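Side-chain contacts in endoglucanase (Clostridium thermocellum, PDB 2E4T), which probably hydrolyses internal beta-1,4-glucan links in cellulose and xyloglucan, this chain being the glycoside hydrolase family 44 module of a longer cellulase: residues 312-317 / 360-365; 372-377 / 398-403; 378-383 / 433-438; 405-410 / 447-452. All coordinates share one frame; numbering follows the deposited sequence.

Contact 1: residues 312-317 / 360-365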
loop_
_atom_site.group_PDB
_atom_site.type_symbol
_atom_site.label_atom_id
_atom_site.label_comp_id
_atom_site.label_asym_id
_atom_site.label_seq_id
_atom_site.Cartn_x
_atom_site.Cartn_y
_atom_site.Cartn_z
ATOM N N GLN A 312 10.194 -4.730 -16.046
ATOM C CA GLN A 312 10.950 -3.494 -15.944
ATOM C C GLN A 312 10.174 -2.375 -15.228
ATOM O O GLN A 312 10.806 -1.432 -14.725
ATOM C CB GLN A 312 11.384 -2.990 -17.332
ATOM C CG GLN A 312 12.237 -4.009 -18.089
ATOM C CD GLN A 312 13.476 -4.439 -17.324
ATOM O OE1 GLN A 312 14.098 -3.686 -16.567
ATOM N NE2 GLN A 312 13.861 -5.698 -17.509
ATOM N N ALA A 313 8.825 -2.446 -15.212
ATOM C CA ALA A 313 8.024 -1.354 -14.710
ATOM C C ALA A 313 8.368 -0.909 -13.282
ATOM O O ALA A 313 8.220 0.294 -13.000
ATOM C CB ALA A 313 6.540 -1.717 -14.817
ATOM N N PRO A 314 8.775 -1.798 -12.376
ATOM C CA PRO A 314 9.117 -1.311 -11.030
ATOM C C PRO A 314 10.229 -0.220 -11.072
ATOM O O PRO A 314 10.318 0.568 -10.124
ATOM C CB PRO A 314 9.576 -2.571 -10.284
ATOM C CG PRO A 314 8.771 -3.664 -10.968
ATOM C CD PRO A 314 8.809 -3.282 -12.435
ATOM N N ARG A 315 11.032 -0.183 -12.124
ATOM C CA ARG A 315 12.064 0.844 -12.216
ATOM C C ARG A 315 11.489 2.253 -12.258
ATOM O O ARG A 315 12.188 3.203 -11.880
ATOM C CB ARG A 315 12.986 0.529 -13.397
ATOM C CG ARG A 315 13.840 -0.679 -13.139
ATOM C CD ARG A 315 14.533 -1.196 -14.399
ATOM N NE ARG A 315 15.444 -0.155 -14.912
ATOM C CZ ARG A 315 15.966 -0.199 -16.139
ATOM N NH1 ARG A 315 15.678 -1.213 -16.985
ATOM N NH2 ARG A 315 16.758 0.811 -16.519
ATOM N N THR A 316 10.245 2.433 -12.717
ATOM C CA THR A 316 9.668 3.787 -12.669
ATOM C C THR A 316 9.562 4.310 -11.234
ATOM O O THR A 316 9.489 5.515 -11.008
ATOM C CB THR A 316 8.291 3.772 -13.361
ATOM O OG1 THR A 316 8.540 3.360 -14.699
ATOM C CG2 THR A 316 7.570 5.084 -13.282
ATOM N N LEU A 317 9.524 3.376 -10.258
ATOM C CA LEU A 317 9.476 3.787 -8.870
ATOM C C LEU A 317 10.747 4.535 -8.419
ATOM O O LEU A 317 10.657 5.388 -7.536
ATOM C CB LEU A 317 9.255 2.590 -7.948
ATOM C CG LEU A 317 7.923 1.868 -8.142
ATOM C CD1 LEU A 317 7.890 0.563 -7.328
ATOM C CD2 LEU A 317 6.738 2.751 -7.732
ATOM N N TYR A 360 -1.915 -0.972 -5.123
ATOM C CA TYR A 360 -1.089 -1.124 -6.294
ATOM C C TYR A 360 -1.321 -2.564 -6.791
ATOM O O TYR A 360 -1.782 -3.449 -6.036
ATOM C CB TYR A 360 0.416 -0.902 -6.004
ATOM C CG TYR A 360 1.016 -1.934 -5.055
ATOM C CD1 TYR A 360 1.622 -3.070 -5.570
ATOM C CD2 TYR A 360 0.935 -1.792 -3.684
ATOM C CE1 TYR A 360 2.131 -4.062 -4.768
ATOM C CE2 TYR A 360 1.459 -2.779 -2.830
ATOM C CZ TYR A 360 2.036 -3.909 -3.383
ATOM O OH TYR A 360 2.533 -4.929 -2.613
ATOM N N ASP A 361 -0.957 -2.800 -8.060
ATOM C CA ASP A 361 -1.025 -4.137 -8.688
ATOM C C ASP A 361 -0.255 -4.023 -9.976
ATOM O O ASP A 361 -0.623 -3.233 -10.847
ATOM C CB ASP A 361 -2.477 -4.506 -8.938
ATOM C CG ASP A 361 -2.659 -5.816 -9.715
ATOM O OD1 ASP A 361 -1.705 -6.606 -9.815
ATOM O OD2 ASP A 361 -3.827 -6.064 -10.185
ATOM N N TYR A 362 0.833 -4.828 -10.100
ATOM C CA TYR A 362 1.638 -4.850 -11.313
ATOM C C TYR A 362 1.112 -5.848 -12.362
ATOM O O TYR A 362 1.716 -5.966 -13.445
ATOM C CB TYR A 362 3.119 -5.076 -10.970
ATOM C CG TYR A 362 3.777 -3.786 -10.545
ATOM C CD1 TYR A 362 3.402 -3.137 -9.347
ATOM C CD2 TYR A 362 4.698 -3.152 -11.373
ATOM C CE1 TYR A 362 3.882 -1.875 -9.021
ATOM C CE2 TYR A 362 5.212 -1.913 -11.050
ATOM C CZ TYR A 362 4.774 -1.252 -9.898
ATOM O OH TYR A 362 5.213 0.000 -9.533
ATOM N N GLY A 363 -0.008 -6.485 -12.055
ATOM C CA GLY A 363 -0.601 -7.399 -13.019
ATOM C C GLY A 363 0.125 -8.724 -13.064
ATOM O O GLY A 363 1.059 -9.022 -12.318
ATOM N N GLY A 364 -0.353 -9.586 -14.003
ATOM C CA GLY A 364 0.296 -10.862 -14.170
ATOM C C GLY A 364 0.365 -11.693 -12.895
ATOM O O GLY A 364 1.300 -12.447 -12.698
ATOM N N GLY A 365 -0.658 -11.579 -12.032
ATOM C CA GLY A 365 -0.489 -12.099 -10.658
ATOM C C GLY A 365 -0.448 -13.610 -10.587
ATOM O O GLY A 365 0.012 -14.170 -9.584
HETATM O O HOH W 1 6.045 1.395 -11.651
#

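Contact 2: residues 372-377 / 398-403. With ZN (zinc ion), chain B.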
loop_
_atom_site.group_PDB
_atom_site.type_symbol
_atom_site.label_atom_id
_atom_site.label_comp_id
_atom_site.label_asym_id
_atom_site.label_seq_id
_atom_site.Cartn_x
_atom_site.Cartn_y
_atom_site.Cartn_z
ATOM N N ILE A 372 7.852 -11.970 -9.906
ATOM C CA ILE A 372 9.129 -11.283 -9.922
ATOM C C ILE A 372 8.917 -9.777 -9.754
ATOM O O ILE A 372 9.618 -9.135 -8.949
ATOM C CB ILE A 372 9.941 -11.635 -11.181
ATOM C CG1 ILE A 372 10.301 -13.144 -11.152
ATOM C CG2 ILE A 372 11.187 -10.753 -11.246
ATOM C CD1 ILE A 372 10.979 -13.630 -12.431
ATOM N N ALA A 373 7.967 -9.199 -10.485
ATOM C CA ALA A 373 7.706 -7.766 -10.316
ATOM C C ALA A 373 7.296 -7.462 -8.877
ATOM O O ALA A 373 7.743 -6.455 -8.302
ATOM C CB ALA A 373 6.654 -7.275 -11.310
ATOM N N GLN A 374 6.423 -8.310 -8.286
ATOM C CA GLN A 374 6.012 -8.078 -6.899
ATOM C C GLN A 374 7.225 -8.084 -5.965
ATOM O O GLN A 374 7.374 -7.221 -5.084
ATOM C CB GLN A 374 5.008 -9.156 -6.485
ATOM C CG GLN A 374 4.566 -9.008 -5.019
ATOM C CD GLN A 374 3.749 -7.764 -4.786
ATOM O OE1 GLN A 374 3.216 -7.136 -5.709
ATOM N NE2 GLN A 374 3.609 -7.393 -3.510
ATOM N N ALA A 375 8.107 -9.109 -6.113
ATOM C CA ALA A 375 9.289 -9.164 -5.247
ATOM C C ALA A 375 10.168 -7.938 -5.464
ATOM O O ALA A 375 10.806 -7.421 -4.517
ATOM C CB ALA A 375 10.053 -10.466 -5.508
ATOM N N ASP A 376 10.259 -7.458 -6.719
ATOM C CA ASP A 376 11.096 -6.292 -7.011
ATOM C C ASP A 376 10.502 -5.064 -6.294
ATOM O O ASP A 376 11.232 -4.288 -5.620
ATOM C CB ASP A 376 11.132 -6.089 -8.529
ATOM C CG ASP A 376 12.333 -5.316 -9.020
ATOM O OD1 ASP A 376 13.401 -5.373 -8.364
ATOM O OD2 ASP A 376 12.166 -4.597 -10.060
ATOM N N VAL A 377 9.181 -4.844 -6.457
ATOM C CA VAL A 377 8.491 -3.728 -5.821
ATOM C C VAL A 377 8.706 -3.747 -4.314
ATOM O O VAL A 377 8.958 -2.688 -3.692
ATOM C CB VAL A 377 6.991 -3.778 -6.218
ATOM C CG1 VAL A 377 6.142 -2.841 -5.374
ATOM C CG2 VAL A 377 6.863 -3.461 -7.693
ATOM N N ASN A 398 -1.475 -15.999 -7.381
ATOM C CA ASN A 398 -0.570 -16.917 -6.657
ATOM C C ASN A 398 0.898 -16.498 -6.741
ATOM O O ASN A 398 1.647 -16.706 -5.790
ATOM C CB ASN A 398 -0.742 -18.363 -7.144
ATOM C CG ASN A 398 -0.579 -18.520 -8.639
ATOM O OD1 ASN A 398 -1.284 -17.865 -9.428
ATOM N ND2 ASN A 398 0.304 -19.433 -9.069
ATOM N N TYR A 399 1.332 -15.990 -7.912
ATOM C CA TYR A 399 2.706 -15.505 -8.011
ATOM C C TYR A 399 2.907 -14.205 -7.237
ATOM O O TYR A 399 3.971 -14.024 -6.613
ATOM C CB TYR A 399 3.182 -15.428 -9.457
ATOM C CG TYR A 399 3.674 -16.750 -9.976
ATOM C CD1 TYR A 399 4.935 -17.207 -9.639
ATOM C CD2 TYR A 399 2.879 -17.561 -10.808
ATOM C CE1 TYR A 399 5.420 -18.437 -10.120
ATOM C CE2 TYR A 399 3.347 -18.784 -11.294
ATOM C CZ TYR A 399 4.628 -19.213 -10.965
ATOM O OH TYR A 399 5.065 -20.411 -11.471
ATOM N N THR A 400 1.912 -13.290 -7.224
ATOM C CA THR A 400 2.059 -12.117 -6.369
ATOM C C THR A 400 2.242 -12.568 -4.920
ATOM O O THR A 400 3.069 -12.018 -4.148
ATOM C CB THR A 400 0.805 -11.226 -6.478
ATOM O OG1 THR A 400 0.464 -11.047 -7.841
ATOM C CG2 THR A 400 0.985 -9.928 -5.749
ATOM N N GLU A 401 1.435 -13.553 -4.498
ATOM C CA GLU A 401 1.506 -14.057 -3.136
ATOM C C GLU A 401 2.866 -14.661 -2.828
ATOM O O GLU A 401 3.419 -14.471 -1.732
ATOM C CB GLU A 401 0.388 -15.084 -2.916
ATOM C CG GLU A 401 -0.969 -14.411 -2.891
ATOM C CD GLU A 401 -2.130 -15.418 -2.948
ATOM O OE1 GLU A 401 -1.992 -16.509 -3.601
ATOM O OE2 GLU A 401 -3.220 -15.119 -2.393
ATOM N N ALA A 402 3.443 -15.417 -3.790
ATOM C CA ALA A 402 4.793 -15.957 -3.616
ATOM C C ALA A 402 5.789 -14.790 -3.435
ATOM O O ALA A 402 6.738 -14.895 -2.648
ATOM C CB ALA A 402 5.179 -16.803 -4.798
ATOM N N GLY A 403 5.621 -13.710 -4.213
ATOM C CA GLY A 403 6.507 -12.557 -4.090
ATOM C C GLY A 403 6.484 -11.960 -2.681
ATOM O O GLY A 403 7.535 -11.551 -2.142
HETATM ZN ZN ZN B . -3.644 -17.517 -3.624
#

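Contact 3: residues 378-383 / 433-438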
loop_
_atom_site.group_PDB
_atom_site.type_symbol
_atom_site.label_atom_id
_atom_site.label_comp_id
_atom_site.label_asym_id
_atom_site.label_seq_id
_atom_site.Cartn_x
_atom_site.Cartn_y
_atom_site.Cartn_z
ATOM N N LEU A 378 8.546 -4.922 -3.680
ATOM C CA LEU A 378 8.736 -4.969 -2.222
ATOM C C LEU A 378 10.194 -4.623 -1.830
ATOM O O LEU A 378 10.431 -3.984 -0.786
ATOM C CB LEU A 378 8.345 -6.326 -1.688
ATOM C CG LEU A 378 6.871 -6.641 -1.829
ATOM C CD1 LEU A 378 6.642 -8.122 -1.421
ATOM C CD2 LEU A 378 5.991 -5.699 -1.022
ATOM N N GLY A 379 11.158 -5.072 -2.655
ATOM C CA GLY A 379 12.556 -4.709 -2.403
ATOM C C GLY A 379 12.742 -3.181 -2.477
ATOM O O GLY A 379 13.435 -2.580 -1.622
ATOM N N ILE A 380 12.143 -2.567 -3.502
ATOM C CA ILE A 380 12.213 -1.128 -3.689
ATOM C C ILE A 380 11.545 -0.392 -2.523
ATOM O O ILE A 380 12.100 0.596 -1.999
ATOM C CB ILE A 380 11.545 -0.778 -5.058
ATOM C CG1 ILE A 380 12.399 -1.321 -6.198
ATOM C CG2 ILE A 380 11.295 0.715 -5.178
ATOM C CD1 ILE A 380 11.601 -1.548 -7.473
ATOM N N PHE A 381 10.346 -0.804 -2.155
ATOM C CA PHE A 381 9.665 -0.155 -1.035
ATOM C C PHE A 381 10.559 -0.162 0.195
ATOM O O PHE A 381 10.649 0.835 0.942
ATOM C CB PHE A 381 8.347 -0.839 -0.720
ATOM C CG PHE A 381 7.224 -0.634 -1.734
ATOM C CD1 PHE A 381 7.280 0.322 -2.736
ATOM C CD2 PHE A 381 6.079 -1.387 -1.621
ATOM C CE1 PHE A 381 6.208 0.510 -3.640
ATOM C CE2 PHE A 381 5.003 -1.202 -2.523
ATOM C CZ PHE A 381 5.071 -0.253 -3.481
ATOM N N GLY A 382 11.197 -1.308 0.453
ATOM C CA GLY A 382 12.035 -1.392 1.658
ATOM C C GLY A 382 13.243 -0.498 1.566
ATOM O O GLY A 382 13.430 0.301 2.524
ATOM N N LYS A 383 13.946 -0.563 0.428
ATOM C CA LYS A 383 15.221 0.133 0.219
ATOM C C LYS A 383 15.034 1.632 0.228
ATOM O O LYS A 383 15.895 2.376 0.725
ATOM C CB LYS A 383 15.809 -0.332 -1.117
ATOM C CG LYS A 383 17.121 0.312 -1.531
ATOM C CD LYS A 383 17.677 -0.371 -2.793
ATOM C CE LYS A 383 18.952 0.278 -3.288
ATOM N NZ LYS A 383 19.465 -0.447 -4.447
ATOM N N SER A 433 17.672 -7.726 -10.344
ATOM C CA SER A 433 17.599 -6.870 -9.159
ATOM C C SER A 433 18.160 -7.670 -7.987
ATOM O O SER A 433 18.055 -8.908 -7.956
ATOM C CB SER A 433 16.178 -6.457 -8.814
ATOM O OG SER A 433 15.590 -5.787 -9.915
ATOM N N ALA A 434 18.686 -6.938 -6.991
ATOM C CA ALA A 434 19.169 -7.593 -5.803
ATOM C C ALA A 434 19.002 -6.639 -4.638
ATOM O O ALA A 434 19.336 -5.459 -4.736
ATOM C CB ALA A 434 20.656 -8.044 -5.955
ATOM N N TYR A 435 18.493 -7.197 -3.527
ATOM C CA TYR A 435 18.304 -6.446 -2.294
ATOM C C TYR A 435 18.912 -7.227 -1.157
ATOM O O TYR A 435 18.755 -8.448 -1.091
ATOM C CB TYR A 435 16.775 -6.242 -1.998
ATOM C CG TYR A 435 16.092 -5.596 -3.161
ATOM C CD1 TYR A 435 16.180 -4.210 -3.357
ATOM C CD2 TYR A 435 15.431 -6.345 -4.159
ATOM C CE1 TYR A 435 15.639 -3.601 -4.464
ATOM C CE2 TYR A 435 14.903 -5.755 -5.284
ATOM C CZ TYR A 435 15.036 -4.388 -5.454
ATOM O OH TYR A 435 14.572 -3.729 -6.587
ATOM N N ALA A 436 19.577 -6.536 -0.217
ATOM C CA ALA A 436 20.227 -7.226 0.880
ATOM C C ALA A 436 19.798 -6.582 2.220
ATOM O O ALA A 436 19.508 -5.382 2.276
ATOM C CB ALA A 436 21.753 -7.173 0.759
ATOM N N SER A 437 19.781 -7.437 3.246
ATOM C CA SER A 437 19.412 -6.940 4.557
ATOM C C SER A 437 20.056 -7.820 5.631
ATOM O O SER A 437 20.473 -8.965 5.423
ATOM C CB SER A 437 17.889 -6.977 4.751
ATOM O OG SER A 437 17.412 -8.319 4.624
ATOM N N ILE A 438 20.087 -7.215 6.823
ATOM C CA ILE A 438 20.513 -7.889 8.060
ATOM C C ILE A 438 19.389 -7.703 9.088
ATOM O O ILE A 438 18.369 -7.068 8.834
ATOM C CB ILE A 438 21.877 -7.347 8.547
ATOM C CG1 ILE A 438 21.771 -5.872 8.942
ATOM C CG2 ILE A 438 22.931 -7.629 7.483
ATOM C CD1 ILE A 438 23.089 -5.291 9.502
HETATM O O HOH W 2 19.899 -3.103 -3.329
#

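Contact 4: residues 405-410 / 447-452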
loop_
_atom_site.group_PDB
_atom_site.type_symbol
_atom_site.label_atom_id
_atom_site.label_comp_id
_atom_site.label_asym_id
_atom_site.label_seq_id
_atom_site.Cartn_x
_atom_site.Cartn_y
_atom_site.Cartn_z
ATOM N N ASN A 405 5.462 -13.746 0.179
ATOM C CA ASN A 405 6.029 -14.732 1.111
ATOM C C ASN A 405 7.537 -14.845 0.986
ATOM O O ASN A 405 8.206 -15.241 1.959
ATOM C CB ASN A 405 5.384 -16.111 0.897
ATOM C CG ASN A 405 4.035 -16.215 1.566
ATOM O OD1 ASN A 405 3.699 -15.521 2.518
ATOM N ND2 ASN A 405 3.229 -17.186 1.043
ATOM N N LEU A 406 8.116 -14.535 -0.171
ATOM C CA LEU A 406 9.579 -14.587 -0.304
ATOM C C LEU A 406 10.222 -13.650 0.753
ATOM O O LEU A 406 11.347 -13.927 1.219
ATOM C CB LEU A 406 9.991 -14.211 -1.703
ATOM C CG LEU A 406 11.433 -14.593 -2.069
ATOM C CD1 LEU A 406 11.661 -16.087 -2.116
ATOM C CD2 LEU A 406 11.814 -13.919 -3.404
ATOM N N TYR A 407 9.527 -12.550 1.083
ATOM C CA TYR A 407 9.981 -11.649 2.125
ATOM C C TYR A 407 9.463 -12.013 3.504
ATOM O O TYR A 407 10.199 -11.864 4.493
ATOM C CB TYR A 407 9.561 -10.202 1.832
ATOM C CG TYR A 407 10.326 -9.594 0.684
ATOM C CD1 TYR A 407 11.415 -8.721 0.939
ATOM C CD2 TYR A 407 9.983 -9.863 -0.641
ATOM C CE1 TYR A 407 12.126 -8.148 -0.085
ATOM C CE2 TYR A 407 10.704 -9.321 -1.695
ATOM C CZ TYR A 407 11.778 -8.420 -1.426
ATOM O OH TYR A 407 12.528 -7.872 -2.434
ATOM N N THR A 408 8.211 -12.428 3.634
ATOM C CA THR A 408 7.588 -12.515 4.945
ATOM C C THR A 408 7.596 -13.898 5.555
ATOM O O THR A 408 7.353 -14.018 6.780
ATOM C CB THR A 408 6.114 -12.023 4.874
ATOM O OG1 THR A 408 5.465 -12.960 3.993
ATOM C CG2 THR A 408 6.000 -10.610 4.400
ATOM N N ASN A 409 7.777 -14.945 4.751
ATOM C CA ASN A 409 7.600 -16.311 5.273
ATOM C C ASN A 409 8.173 -17.252 4.212
ATOM O O ASN A 409 7.446 -18.039 3.557
ATOM C CB ASN A 409 6.142 -16.604 5.570
ATOM C CG ASN A 409 5.979 -17.865 6.394
ATOM O OD1 ASN A 409 6.929 -18.662 6.559
ATOM N ND2 ASN A 409 4.805 -18.033 6.973
ATOM N N TYR A 410 9.486 -17.186 4.009
ATOM C CA TYR A 410 10.042 -17.897 2.874
ATOM C C TYR A 410 10.135 -19.410 3.067
ATOM O O TYR A 410 10.214 -20.145 2.075
ATOM C CB TYR A 410 11.411 -17.308 2.437
ATOM C CG TYR A 410 12.463 -17.343 3.505
ATOM C CD1 TYR A 410 13.173 -18.497 3.824
ATOM C CD2 TYR A 410 12.770 -16.198 4.224
ATOM C CE1 TYR A 410 14.148 -18.454 4.834
ATOM C CE2 TYR A 410 13.714 -16.174 5.234
ATOM C CZ TYR A 410 14.398 -17.280 5.524
ATOM O OH TYR A 410 15.335 -17.235 6.531
ATOM N N HIS A 447 20.725 -11.613 4.412
ATOM C CA HIS A 447 19.648 -11.995 3.521
ATOM C C HIS A 447 19.759 -11.286 2.188
ATOM O O HIS A 447 19.999 -10.073 2.168
ATOM C CB HIS A 447 18.304 -11.588 4.170
ATOM C CG HIS A 447 17.978 -12.381 5.377
ATOM N ND1 HIS A 447 17.092 -13.421 5.337
ATOM C CD2 HIS A 447 18.428 -12.289 6.652
ATOM C CE1 HIS A 447 17.013 -13.948 6.560
ATOM N NE2 HIS A 447 17.813 -13.276 7.381
ATOM N N ILE A 448 19.578 -12.037 1.083
ATOM C CA ILE A 448 19.666 -11.455 -0.226
ATOM C C ILE A 448 18.471 -11.924 -1.053
ATOM O O ILE A 448 18.263 -13.140 -1.212
ATOM C CB ILE A 448 20.972 -11.859 -0.980
ATOM C CG1 ILE A 448 22.205 -11.499 -0.144
ATOM C CG2 ILE A 448 21.008 -11.216 -2.344
ATOM C CD1 ILE A 448 23.480 -12.179 -0.651
ATOM N N ILE A 449 17.698 -10.986 -1.597
ATOM C CA ILE A 449 16.688 -11.319 -2.618
ATOM C C ILE A 449 17.337 -11.055 -3.954
ATOM O O ILE A 449 17.873 -9.964 -4.220
ATOM C CB ILE A 449 15.429 -10.366 -2.491
ATOM C CG1 ILE A 449 14.708 -10.537 -1.165
ATOM C CG2 ILE A 449 14.518 -10.597 -3.647
ATOM C CD1 ILE A 449 14.169 -11.877 -0.987
ATOM N N LEU A 450 17.358 -12.094 -4.802
ATOM C CA LEU A 450 18.053 -12.061 -6.078
ATOM C C LEU A 450 17.044 -12.430 -7.173
ATOM O O LEU A 450 16.476 -13.533 -7.129
ATOM C CB LEU A 450 19.216 -13.077 -6.064
ATOM C CG LEU A 450 19.972 -13.199 -7.376
ATOM C CD1 LEU A 450 20.692 -11.911 -7.766
ATOM C CD2 LEU A 450 20.987 -14.352 -7.215
ATOM N N LEU A 451 16.796 -11.486 -8.074
ATOM C CA LEU A 451 15.757 -11.665 -9.113
ATOM C C LEU A 451 16.447 -11.705 -10.466
ATOM O O LEU A 451 17.135 -10.756 -10.867
ATOM C CB LEU A 451 14.751 -10.494 -9.062
ATOM C CG LEU A 451 14.148 -10.252 -7.682
ATOM C CD1 LEU A 451 13.151 -9.080 -7.712
ATOM C CD2 LEU A 451 13.445 -11.485 -7.152
ATOM N N ASN A 452 16.211 -12.814 -11.191
ATOM C CA ASN A 452 16.705 -12.928 -12.565
ATOM C C ASN A 452 15.563 -12.638 -13.518
ATOM O O ASN A 452 14.630 -13.464 -13.643
ATOM C CB ASN A 452 17.296 -14.291 -12.831
ATOM C CG ASN A 452 17.971 -14.332 -14.187
ATOM O OD1 ASN A 452 18.304 -13.282 -14.738
ATOM N ND2 ASN A 452 18.211 -15.542 -14.712
#

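Contact 1: residues 312-317 / 360-365
Ala313 and Tyr362 mark the nearest approach of the two backbones, their CA atoms 8.0 Å apart, and no direct hydrogen bond joins the segments. Beyond the end of helix 304-312, residues 313-317 keep helical backbone angles, held by bonds from the N of Arg315, Thr316 and Leu317 to the carbonyl three residues back. Residues 360-365 turn sharply: Asp361 OD1 accepts from Gly363 N at 2.8 Å, an Asx turn, and the positive phi of Gly363, 77°, suits glycine.

One long side chain bridges the gap. With CG anti to its carbonyl carbon (chi1 -81°), Tyr362 reaches toward the coil and brings CE2 to Ala313 CB and to Pro314 CG, both at 4.0 Å. Small Ala313 lies at the ring edge, near its plane, and the compact Pro314 comes in obliquely at CE2. Farther out, the phenol oxygen meets the branched end of Leu317, with Tyr362 OH 3.5 Å from Leu317 CD1. A water satisfies this hydroxyl within largely apolar company: it lies 2.7 Å from Tyr362 OH and donates to Ala313 O at 2.8 Å; Trp284 NE1 adds a weak bond.

The contact is buried at the end of barrel strand 354-360, where the chain turns toward helix 368-384. Pro314 and Tyr362 both also press on Val377 of that helix, while Leu317 packs against Ile338 and Leu339 of helix 338-349.

Contact 2: residues 372-377 / 398-403
Beside Thr400, which packs against Gln374, Glu401 sets OE1 on the zinc ion at 1.9 Å, the shortest polar bond here. Asp35 OD2 and Ala395 O bind the same metal. Glu401 leaves its helix on the side away from helix 372-377, and its extended chain carries the carboxylate to the zinc.

No hydrogen bond crosses between the two helices; Gln374 packs on Thr400, while Ala375 and Gly403 let the backbones come close. The short segments run at 32° to each other with axes only 7.7 Å apart, a closeness that depends on Gly403 and Ala375, whose CA atoms lie 4.5 Å from one another. Gly403 suits its place because a beta carbon there would point at helix 372-377 and come too close to Gln374 CB. Gln374 passes obliquely over Thr400: CG is anti to the backbone N (chi1 178°) and the chain bends at chi2 (67°), putting Gln374 CG 3.5 Å from Thr400 O and Gln374 OE1 3.6 Å from Thr400 CG2. The threonine methyl thus lies over the face of the Gln374 amide.

That amide's nitrogen finds its partner outside the interface, Gln374 NE2 bonding to Tyr360 OH of the barrel strand end. Tight van der Waals packing therefore holds the helices against each other, and zinc probably adds a cross-link from the first turn of helix 398-408 to the Asp35 and Ala395 loops.

Contact 3: residues 378-383 / 433-438
Over one face of the Tyr435 ring lies Gly379, its CA 3.6 Å from the ring centroid and 5° off the normal, a CH-pi contact; near the ring plane, Lys383 CD comes to the edge. This is helix-on-sheet packing at the junction of the TIM-like barrel and the beta domain: helix 368-384 of the barrel rests on strand 432-439, and segments 378-383 and 433-438 run at 47° to each other.

Glycine suits position 379 because the ring occupies the space into which a beta carbon would point, and bare backbone can lie flat on the aromatic face. Tyr435 CE1 approaches Gly379 C to 3.5 Å. With CG anti to the carbonyl carbon (chi1 -55°), Tyr435 reaches past the glycine, and Ile380 CG1 packs 3.3 Å from Tyr435 OH. In the conformer given, Asp376 OD1, one turn earlier on the helix, bonds to both that hydroxyl and Ser433 OG. Tyr407 of helix 398-408 touches Tyr435 as well.

The Lys383 and Tyr435 side chains cross at about a right angle. Fully extended, the lysine lays aliphatic carbon beside the tyrosine and carries its amine past it, a role that suits lysine where burial gives way to solvent: Lys383 NZ donates to a water at 2.9 Å, and that water lies 2.8 Å from Ala434 O.

Contact 4: residues 405-410 / 447-452
His447, at the start of the second segment, meets Tyr410 as strand 442-452 of the large mixed beta sheet packs on the C-terminal end of helix 398-408, another piece of the seam between barrel and beta domain. The imidazole offers its edge: His447 CE1 lies 3.7 Å from Tyr410 OH, and the two side chains cross at about a right angle. Tyr410 CG sits between the backbone N and the carbonyl carbon (chi1 60°), a crowded position that turns the ring toward the strand from the loop beyond the helix. Histidine suits the spot because ND1 can bond to His511 NE2 on strand 508-514 while its carbon edge faces the phenol.

Ile449 carries most of the contact, whereas its neighbours Ile448 and Leu450 face the other side of the sheet, toward strand 459-466. Ile449 CD1 stands over the face of Tyr407, 4.3 Å from the ring centroid and 12° off the normal, and touches Leu406 CD2 at 3.9 Å. A branched aliphatic chain fits well here, having one arm for the leucine and the ring face and a second for the phenol end. Ile449 CG1 lies 3.6 Å from Tyr407 CZ, and Ile449 CG2 is equally close, 3.6 Å, to Tyr407 OH, a hydroxyl itself bonded to Ala375 O.

Leu451 also touches Ala375 and Asp376 of helix 368-384, and its tip swings back toward helix 398-408, where Leu451 CD2 comes to 4.8 Å from Leu406 CD2.

Overall arrangement
Contact 1 comes first along the chain and closes before the others open; contacts 2 and 4 also follow in series, whereas contact 3 alternates with both. Helix 368-384 is the common element: it takes part in contacts 2 and 3 and is touched by Pro314 and Tyr362 of contact 1. Helix 398-408 links contacts 2 and 4, and the neighbouring antiparallel strands 432-439 and 442-452 join contacts 3 and 4. Centres lie about 9 Å apart for 2 and 4 and for 3 and 4, about 10 Å for 1 and 2, and about 17 Å for 1 and 4. Together they run from the barrel to the beta domain, making one continuous packed seam.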